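Local coordinates for polycomb protein Pcl (Drosophila melanogaster, PDB 5OQD) that helps establish Polycomb repression of homeotic genes in the early embryo as part of the Esc/E(z) histone H3 methyltransferase complex, at residues 91-96 with 152-157. Numbering follows the deposited sequence.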
ATOM      1  N   GLU B  91       8.073   0.582  -3.154  1.00 52.37           N
ATOM      2  CA  GLU B  91       8.963  -0.462  -3.635  1.00 49.23           C
ATOM      3  C   GLU B  91       8.253  -1.727  -4.114  1.00 53.33           C
ATOM      4  O   GLU B  91       7.042  -1.858  -3.999  1.00 49.63           O
ATOM      5  CB  GLU B  91      10.014  -0.796  -2.584  1.00 48.90           C
ATOM      6  CG  GLU B  91      11.349  -0.122  -2.843  1.00 66.96           C
ATOM      7  CD  GLU B  91      12.257  -0.942  -3.743  1.00 93.98           C
ATOM      8  OE1 GLU B  91      11.746  -1.607  -4.665  1.00 70.15           O
ATOM      9  OE2 GLU B  91      13.484  -0.925  -3.525  1.00 82.99           O
ATOM     10  N   TRP B  92       9.036  -2.650  -4.660  1.00 46.91           N
ATOM     11  CA  TRP B  92       8.533  -3.914  -5.182  1.00 43.33           C
ATOM     12  C   TRP B  92       7.851  -4.759  -4.119  1.00 40.72           C
ATOM     13  O   TRP B  92       6.887  -5.441  -4.400  1.00 44.85           O
ATOM     14  CB  TRP B  92       9.651  -4.705  -5.860  1.00 40.41           C
ATOM     15  CG  TRP B  92       9.975  -4.180  -7.204  1.00 54.13           C
ATOM     16  CD1 TRP B  92      11.174  -3.720  -7.635  1.00 53.97           C
ATOM     17  CD2 TRP B  92       9.071  -4.034  -8.299  1.00 53.96           C
ATOM     18  NE1 TRP B  92      11.079  -3.300  -8.931  1.00 50.33           N
ATOM     19  CE2 TRP B  92       9.795  -3.486  -9.362  1.00 53.28           C
ATOM     20  CE3 TRP B  92       7.720  -4.316  -8.483  1.00 55.38           C
ATOM     21  CZ2 TRP B  92       9.215  -3.211 -10.587  1.00 62.76           C
ATOM     22  CZ3 TRP B  92       7.151  -4.046  -9.697  1.00 51.83           C
ATOM     23  CH2 TRP B  92       7.893  -3.500 -10.734  1.00 49.75           C
ATOM     24  N   VAL B  93       8.363  -4.734  -2.901  1.00 34.47           N
ATOM     25  CA  VAL B  93       7.754  -5.501  -1.834  1.00 37.47           C
ATOM     26  C   VAL B  93       6.328  -5.024  -1.607  1.00 47.20           C
ATOM     27  O   VAL B  93       5.439  -5.819  -1.348  1.00 47.31           O
ATOM     28  CB  VAL B  93       8.547  -5.384  -0.522  1.00 45.95           C
ATOM     29  CG1 VAL B  93       8.801  -3.931  -0.180  1.00 37.95           C
ATOM     30  CG2 VAL B  93       7.809  -6.070   0.607  1.00 44.79           C
ATOM     31  N   ASP B  94       6.122  -3.717  -1.688  1.00 39.16           N
ATOM     32  CA  ASP B  94       4.794  -3.135  -1.564  1.00 47.24           C
ATOM     33  C   ASP B  94       3.855  -3.574  -2.687  1.00 46.70           C
ATOM     34  O   ASP B  94       2.691  -3.858  -2.457  1.00 48.25           O
ATOM     35  CB  ASP B  94       4.890  -1.613  -1.495  1.00 40.76           C
ATOM     36  CG  ASP B  94       5.862  -1.142  -0.436  1.00 47.42           C
ATOM     37  OD1 ASP B  94       5.894  -1.740   0.647  1.00 44.90           O
ATOM     38  OD2 ASP B  94       6.594  -0.173  -0.685  1.00 47.20           O
ATOM     39  N   VAL B  95       4.377  -3.635  -3.901  1.00 43.57           N
ATOM     40  CA  VAL B  95       3.628  -4.117  -5.056  1.00 43.11           C
ATOM     41  C   VAL B  95       3.243  -5.585  -4.883  1.00 45.95           C
ATOM     42  O   VAL B  95       2.107  -5.976  -5.159  1.00 50.39           O
ATOM     43  CB  VAL B  95       4.442  -3.951  -6.353  1.00 44.96           C
ATOM     44  CG1 VAL B  95       3.736  -4.630  -7.518  1.00 50.54           C
ATOM     45  CG2 VAL B  95       4.679  -2.480  -6.642  1.00 43.79           C
ATOM     46  N   LEU B  96       4.196  -6.386  -4.417  1.00 44.13           N
ATOM     47  CA  LEU B  96       3.971  -7.812  -4.210  1.00 44.81           C
ATOM     48  C   LEU B  96       2.955  -8.073  -3.104  1.00 42.54           C
ATOM     49  O   LEU B  96       2.102  -8.951  -3.233  1.00 41.21           O
ATOM     50  CB  LEU B  96       5.290  -8.516  -3.885  1.00 35.66           C
ATOM     51  CG  LEU B  96       6.274  -8.672  -5.044  1.00 41.36           C
ATOM     52  CD1 LEU B  96       7.625  -9.164  -4.547  1.00 34.76           C
ATOM     53  CD2 LEU B  96       5.710  -9.616  -6.094  1.00 48.73           C
ATOM     54  N   LYS B 152      12.409 -13.396  -1.565  1.00 42.12           N
ATOM     55  CA  LYS B 152      13.378 -14.065  -0.705  1.00 40.98           C
ATOM     56  C   LYS B 152      13.812 -13.164   0.445  1.00 40.56           C
ATOM     57  O   LYS B 152      13.824 -13.582   1.601  1.00 34.36           O
ATOM     58  CB  LYS B 152      14.604 -14.503  -1.506  1.00 41.45           C
ATOM     59  CG  LYS B 152      14.654 -15.989  -1.808  1.00 48.22           C
ATOM     60  CD  LYS B 152      16.064 -16.414  -2.184  1.00 63.43           C
ATOM     61  CE  LYS B 152      16.108 -17.876  -2.603  1.00 95.35           C
ATOM     62  NZ  LYS B 152      15.300 -18.123  -3.830  1.00 69.44           N
ATOM     63  N   ASP B 153      14.173 -11.926   0.116  1.00 38.47           N
ATOM     64  CA  ASP B 153      14.608 -10.955   1.116  1.00 42.06           C
ATOM     65  C   ASP B 153      13.511 -10.687   2.141  1.00 43.05           C
ATOM     66  O   ASP B 153      13.790 -10.393   3.303  1.00 42.42           O
ATOM     67  CB  ASP B 153      15.028  -9.644   0.447  1.00 38.70           C
ATOM     68  CG  ASP B 153      16.184  -9.825  -0.517  1.00 42.00           C
ATOM     69  OD1 ASP B 153      16.917 -10.829  -0.393  1.00 44.39           O
ATOM     70  OD2 ASP B 153      16.367  -8.956  -1.394  1.00 47.83           O
ATOM     71  N   TYR B 154      12.263 -10.782   1.694  1.00 46.12           N
ATOM     72  CA  TYR B 154      11.115 -10.594   2.571  1.00 40.89           C
ATOM     73  C   TYR B 154      10.429 -11.895   2.970  1.00 38.78           C
ATOM     74  O   TYR B 154       9.207 -11.946   3.102  1.00 45.14           O
ATOM     75  CB  TYR B 154      10.119  -9.618   1.941  1.00 26.83           C
ATOM     76  CG  TYR B 154      10.567  -8.179   1.994  1.00 35.38           C
ATOM     77  CD1 TYR B 154      11.455  -7.671   1.052  1.00 30.06           C
ATOM     78  CD2 TYR B 154      10.109  -7.329   2.994  1.00 37.43           C
ATOM     79  CE1 TYR B 154      11.869  -6.352   1.099  1.00 31.51           C
ATOM     80  CE2 TYR B 154      10.512  -6.007   3.046  1.00 34.19           C
ATOM     81  CZ  TYR B 154      11.397  -5.525   2.099  1.00 44.27           C
ATOM     82  OH  TYR B 154      11.806  -4.211   2.148  1.00 47.42           O
ATOM     83  N   SER B 155      11.227 -12.942   3.168  1.00 40.70           N
ATOM     84  CA  SER B 155      10.708 -14.242   3.579  1.00 41.46           C
ATOM     85  C   SER B 155       9.830 -14.183   4.825  1.00 48.95           C
ATOM     86  O   SER B 155       9.015 -15.072   5.064  1.00 51.60           O
ATOM     87  CB  SER B 155      11.855 -15.234   3.792  1.00 39.31           C
ATOM     88  OG  SER B 155      12.614 -15.394   2.607  1.00 51.94           O
ATOM     89  N   ASP B 156      10.006 -13.128   5.614  1.00 42.43           N
ATOM     90  CA  ASP B 156       9.217 -12.929   6.821  1.00 47.60           C
ATOM     91  C   ASP B 156       7.757 -12.631   6.487  1.00 42.27           C
ATOM     92  O   ASP B 156       6.853 -13.016   7.227  1.00 49.87           O
ATOM     93  CB  ASP B 156       9.814 -11.799   7.663  1.00 47.90           C
ATOM     94  CG  ASP B 156      10.024 -10.525   6.868  1.00 48.70           C
ATOM     95  OD1 ASP B 156      10.849 -10.542   5.928  1.00 55.34           O
ATOM     96  OD2 ASP B 156       9.376  -9.505   7.188  1.00 45.96           O
ATOM     97  N   ARG B 157       7.519 -11.954   5.383  1.00 50.58           N
ATOM     98  CA  ARG B 157       6.172 -11.664   4.942  1.00 45.62           C
ATOM     99  C   ARG B 157       5.634 -12.628   3.920  1.00 47.83           C
ATOM    100  O   ARG B 157       4.467 -12.791   3.783  1.00 44.69           O
ATOM    101  CB  ARG B 157       6.105 -10.281   4.340  1.00 48.05           C
ATOM    102  CG  ARG B 157       6.805  -9.229   5.147  1.00 59.66           C
ATOM    103  CD  ARG B 157       6.076  -7.914   5.069  1.00 64.19           C
ATOM    104  NE  ARG B 157       6.970  -6.775   5.142  1.00 67.63           N
ATOM    105  CZ  ARG B 157       6.703  -5.609   4.589  1.00 65.37           C
ATOM    106  NH1 ARG B 157       5.573  -5.428   3.952  1.00 65.59           N
ATOM    107  NH2 ARG B 157       7.557  -4.629   4.695  1.00 86.82           N
TER
HETATM  108  O   HOH W   1       4.172  -3.790   2.517  1.00 44.50           O
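Val93, in the first turn of helix 92-104, meets Tyr154 and Arg157 just past the end of helix 140-153. Before it, Glu91 holds the N-cap position, and Glu91 N donates to Asp94 OD2 at 3.0 Å, the Asp94 carboxylate reaching back to the start of the helix. The touching is done by Val93. Its CG2, set anti to the backbone N (chi1 51° for CG1), sits over the centre of the Tyr154 ring in a CH-pi contact, 3.6 Å from the centroid and 13° off the ring normal. CG1 lies farther out along the same ring, 3.8 Å from Tyr154 OH, and the two side chains cross at about a right angle. The same CG2 also lies over the rim of one face of the Arg157 guanidinium, 4.1 Å from NH1, and is thus shared by both flat groups. A serine in place of Tyr154 would probably leave Val93 CG2 without the ring face it rests on, and CG1 without its neighbour at the phenol end. One residue on, Asp94 OD1 faces Arg157 through a water, which accepts from Arg157 NH1 at 2.6 Å in the guanidinium plane and donates more loosely to Asp94 OD1 at 3.3 Å; the opposite charges probably favour this bridge. In the winged-helix domain, the contact joins the start of helix 92-104 to the link between helix 140-153 and strand 158-161. Phe158 of that strand touches both Val93 and Leu96, while Trp92 and Leu96 pack against helices 114-125 and 140-153.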